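Long-range contact in 3-dehydroshikimate dehydratase (Pseudomonas putida, PDB 5HMQ), which converts 3-dehydroshikimate to protocatechuate with the help of a divalent metal ion, in quinate and shikimate degradation: residues C[20-34]-C[51-64]. Sequence-based numbering, arbitrary orientation.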
# COMPACT_ATOMS: atom_id res chain seq x y z
N LEU C 20 3.82 18.40 -6.75
CA LEU C 20 4.88 19.35 -7.08
C LEU C 20 5.80 19.59 -5.89
O LEU C 20 7.02 19.71 -6.06
CB LEU C 20 4.28 20.67 -7.55
CG LEU C 20 3.44 20.63 -8.83
CD1 LEU C 20 2.80 21.99 -9.07
CD2 LEU C 20 4.29 20.21 -10.01
N GLU C 21 5.24 19.65 -4.67
CA GLU C 21 6.09 19.81 -3.50
C GLU C 21 6.96 18.58 -3.27
O GLU C 21 8.14 18.70 -2.96
CB GLU C 21 5.27 20.13 -2.25
CG GLU C 21 4.67 21.53 -2.29
CD GLU C 21 3.68 21.76 -1.15
OE1 GLU C 21 3.58 20.89 -0.27
OE2 GLU C 21 3.06 22.83 -1.12
N ALA C 22 6.38 17.38 -3.42
CA ALA C 22 7.18 16.17 -3.27
C ALA C 22 8.27 16.08 -4.33
O ALA C 22 9.41 15.67 -4.04
CB ALA C 22 6.27 14.94 -3.33
N ILE C 23 7.95 16.45 -5.57
CA ILE C 23 8.94 16.41 -6.65
C ILE C 23 10.11 17.34 -6.34
O ILE C 23 11.28 16.96 -6.49
CB ILE C 23 8.27 16.77 -7.99
CG1 ILE C 23 7.32 15.66 -8.43
CG2 ILE C 23 9.32 17.03 -9.06
CD1 ILE C 23 6.41 16.05 -9.58
N ALA C 24 9.81 18.55 -5.88
CA ALA C 24 10.87 19.49 -5.52
C ALA C 24 11.65 19.01 -4.30
O ALA C 24 12.88 19.08 -4.27
CB ALA C 24 10.29 20.88 -5.27
N ALA C 25 10.94 18.53 -3.27
CA ALA C 25 11.60 18.08 -2.05
C ALA C 25 12.54 16.90 -2.31
O ALA C 25 13.54 16.74 -1.61
CB ALA C 25 10.56 17.70 -0.99
N ALA C 26 12.23 16.07 -3.31
CA ALA C 26 13.08 14.94 -3.63
C ALA C 26 14.35 15.33 -4.38
O ALA C 26 15.25 14.50 -4.52
CB ALA C 26 12.29 13.92 -4.46
N GLY C 27 14.44 16.57 -4.85
CA GLY C 27 15.62 17.03 -5.56
C GLY C 27 15.54 17.03 -7.07
O GLY C 27 16.58 17.16 -7.72
N PHE C 28 14.34 16.87 -7.64
CA PHE C 28 14.20 16.96 -9.08
C PHE C 28 14.40 18.39 -9.57
O PHE C 28 14.19 19.36 -8.83
CB PHE C 28 12.82 16.47 -9.52
CG PHE C 28 12.64 14.99 -9.47
CD1 PHE C 28 13.01 14.20 -10.55
CD2 PHE C 28 12.09 14.38 -8.36
CE1 PHE C 28 12.85 12.83 -10.51
CE2 PHE C 28 11.92 13.01 -8.32
CZ PHE C 28 12.30 12.23 -9.39
N ASP C 29 14.81 18.51 -10.83
CA ASP C 29 14.93 19.82 -11.47
C ASP C 29 13.66 20.21 -12.22
O ASP C 29 13.35 21.40 -12.31
CB ASP C 29 16.11 19.84 -12.44
CG ASP C 29 17.41 19.40 -11.78
OD1 ASP C 29 17.96 20.18 -10.97
OD2 ASP C 29 17.88 18.29 -12.09
N GLY C 30 12.93 19.23 -12.75
CA GLY C 30 11.80 19.50 -13.62
C GLY C 30 10.65 18.55 -13.37
O GLY C 30 10.75 17.62 -12.55
N VAL C 31 9.55 18.80 -14.08
CA VAL C 31 8.35 17.99 -13.95
C VAL C 31 7.62 17.99 -15.28
O VAL C 31 7.53 19.02 -15.96
CB VAL C 31 7.44 18.51 -12.81
CG1 VAL C 31 7.19 20.01 -12.96
CG2 VAL C 31 6.13 17.76 -12.79
N GLU C 32 7.11 16.82 -15.68
CA GLU C 32 6.16 16.73 -16.78
C GLU C 32 4.76 16.90 -16.22
O GLU C 32 4.35 16.16 -15.31
CB GLU C 32 6.27 15.40 -17.52
CG GLU C 32 7.63 14.74 -17.55
CD GLU C 32 7.60 13.39 -18.26
OE1 GLU C 32 6.61 13.11 -18.97
OE2 GLU C 32 8.56 12.60 -18.10
N ILE C 33 4.03 17.89 -16.72
CA ILE C 33 2.65 18.11 -16.31
C ILE C 33 1.75 17.19 -17.13
O ILE C 33 1.59 17.37 -18.33
CB ILE C 33 2.24 19.58 -16.46
CG1 ILE C 33 3.01 20.45 -15.47
CG2 ILE C 33 0.74 19.74 -16.25
CD1 ILE C 33 2.60 20.24 -14.02
N PHE C 34 1.18 16.19 -16.47
CA PHE C 34 0.19 15.33 -17.09
C PHE C 34 -1.14 16.08 -17.15
O PHE C 34 -1.59 16.62 -16.14
CB PHE C 34 0.05 14.03 -16.29
CG PHE C 34 -0.71 12.94 -16.99
CD1 PHE C 34 -0.18 12.31 -18.11
CD2 PHE C 34 -1.94 12.51 -16.52
CE1 PHE C 34 -0.87 11.30 -18.75
CE2 PHE C 34 -2.64 11.50 -17.15
CZ PHE C 34 -2.10 10.89 -18.27
N MSE C 51 3.55 28.01 -8.75
CA MSE C 51 3.96 26.99 -7.79
C MSE C 51 5.33 26.40 -8.14
O MSE C 51 6.18 26.22 -7.27
CB MSE C 51 2.92 25.87 -7.69
CG MSE C 51 1.66 26.25 -6.94
SE MSE C 51 0.54 24.70 -6.49
CE MSE C 51 -0.05 24.21 -8.28
N CYS C 52 5.54 26.10 -9.42
CA CYS C 52 6.81 25.52 -9.85
C CYS C 52 7.95 26.52 -9.71
O CYS C 52 9.06 26.15 -9.32
CB CYS C 52 6.71 25.02 -11.29
SG CYS C 52 5.57 23.64 -11.52
N ALA C 53 7.70 27.80 -10.03
CA ALA C 53 8.72 28.82 -9.84
C ALA C 53 9.06 28.99 -8.36
O ALA C 53 10.24 29.13 -8.00
CB ALA C 53 8.26 30.14 -10.45
N ASP C 54 8.05 29.00 -7.50
CA ASP C 54 8.29 29.12 -6.06
C ASP C 54 9.05 27.92 -5.51
O ASP C 54 9.86 28.07 -4.59
CB ASP C 54 6.96 29.32 -5.33
CG ASP C 54 6.30 30.64 -5.67
OD1 ASP C 54 6.98 31.52 -6.23
OD2 ASP C 54 5.09 30.80 -5.37
N LEU C 55 8.78 26.73 -6.04
CA LEU C 55 9.46 25.53 -5.56
C LEU C 55 10.82 25.32 -6.21
O LEU C 55 11.58 24.45 -5.76
CB LEU C 55 8.59 24.30 -5.77
CG LEU C 55 7.30 24.25 -4.96
CD1 LEU C 55 6.34 23.21 -5.52
CD2 LEU C 55 7.60 23.99 -3.50
N GLY C 56 11.15 26.09 -7.24
CA GLY C 56 12.44 25.96 -7.90
C GLY C 56 12.55 24.82 -8.89
O GLY C 56 13.66 24.36 -9.15
N ILE C 57 11.43 24.36 -9.44
CA ILE C 57 11.45 23.32 -10.46
C ILE C 57 10.84 23.88 -11.74
O ILE C 57 9.93 24.71 -11.70
CB ILE C 57 10.71 22.04 -10.01
CG1 ILE C 57 9.25 22.34 -9.69
CG2 ILE C 57 11.42 21.40 -8.82
CD1 ILE C 57 8.42 21.11 -9.36
N ALA C 58 11.36 23.42 -12.87
CA ALA C 58 10.86 23.83 -14.17
C ALA C 58 9.81 22.85 -14.68
O ALA C 58 9.79 21.68 -14.30
CB ALA C 58 12.01 23.94 -15.18
N ILE C 59 8.92 23.35 -15.53
CA ILE C 59 7.97 22.49 -16.24
C ILE C 59 8.62 22.14 -17.57
O ILE C 59 8.65 22.94 -18.50
CB ILE C 59 6.61 23.17 -16.43
CG1 ILE C 59 5.99 23.48 -15.07
CG2 ILE C 59 5.68 22.28 -17.24
CD1 ILE C 59 4.64 24.16 -15.15
N THR C 60 9.16 20.92 -17.65
CA THR C 60 9.97 20.51 -18.79
C THR C 60 9.17 19.91 -19.93
O THR C 60 9.71 19.74 -21.03
CB THR C 60 11.04 19.51 -18.35
OG1 THR C 60 10.41 18.33 -17.83
CG2 THR C 60 11.92 20.11 -17.26
N LEU C 61 7.89 19.58 -19.71
CA LEU C 61 7.09 18.95 -20.75
C LEU C 61 5.62 19.00 -20.36
O LEU C 61 5.28 18.87 -19.18
CB LEU C 61 7.52 17.49 -20.97
CG LEU C 61 6.67 16.65 -21.92
CD1 LEU C 61 6.79 17.13 -23.35
CD2 LEU C 61 7.03 15.18 -21.81
N PHE C 62 4.76 19.18 -21.36
CA PHE C 62 3.32 19.03 -21.22
C PHE C 62 2.89 17.83 -22.06
O PHE C 62 3.32 17.69 -23.21
CB PHE C 62 2.58 20.29 -21.67
CG PHE C 62 1.08 20.15 -21.68
CD1 PHE C 62 0.37 20.22 -20.49
CD2 PHE C 62 0.40 19.93 -22.86
CE1 PHE C 62 -1.01 20.08 -20.49
CE2 PHE C 62 -0.98 19.80 -22.87
CZ PHE C 62 -1.68 19.87 -21.68
N GLN C 63 2.06 16.97 -21.48
CA GLN C 63 1.68 15.72 -22.15
C GLN C 63 0.39 15.16 -21.57
O GLN C 63 0.03 15.46 -20.43
CB GLN C 63 2.82 14.70 -22.02
CG GLN C 63 3.12 14.26 -20.59
CD GLN C 63 3.00 12.77 -20.39
OE1 GLN C 63 2.10 12.13 -20.93
NE2 GLN C 63 3.92 12.19 -19.62
N PRO C 64 -0.33 14.33 -22.35
CA PRO C 64 -0.03 13.96 -23.74
C PRO C 64 -0.96 14.60 -24.76
O PRO C 64 -1.98 15.18 -24.40
CB PRO C 64 -0.24 12.45 -23.71
CG PRO C 64 -1.41 12.28 -22.77
CD PRO C 64 -1.36 13.44 -21.78
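Gly30 to Phe34 pair in parallel with Ala58 to Gln63, the segment axes 4.5 Å apart at closest and 45° from each other. Ala58 N to Asp29 O (2.9 Å) opens the ladder and Gln63 N to Ile33 O closes it. The register slips by one residue at Thr60, so that Val31 pairs with Ile59 but Ile33 with Phe62. Gln63 NE2 reaches Glu32 OE1 at 2.9 Å, nearly along the C-O axis of the carboxylate, with the two planes 33° apart. With CG between the backbone N and the carbonyl carbon and the chain bent at chi2, the Gln63 amide lies beside that carboxylate. Gln63 OE1 lies 3.6 Å from Phe34 CD1, at the ring edge. Glu32 OE1 also accepts from Gln193, Glu32 OE2 is hydrogen-bonded to Ser239 OG, and Gln63 NE2 also donates to Glu241; Gln193 and Glu241 bind the catalytic metal, consistent with a second-shell position for the pair. On the face of Val31 and Ile33, Ile57, just before strand 58-64, sets CD1 4.0 Å from Val31 CG1, while Ile57 CG2 meets Ala24 CB at 3.8 Å. Leu20 CD1 touches selenomethionine Met51 CE at 3.7 Å. Helices 16-25 and 45-55, their segments 26° apart, pack outside adjacent TIM-barrel strands, with strand 30-34 between 6-8 and 58-66.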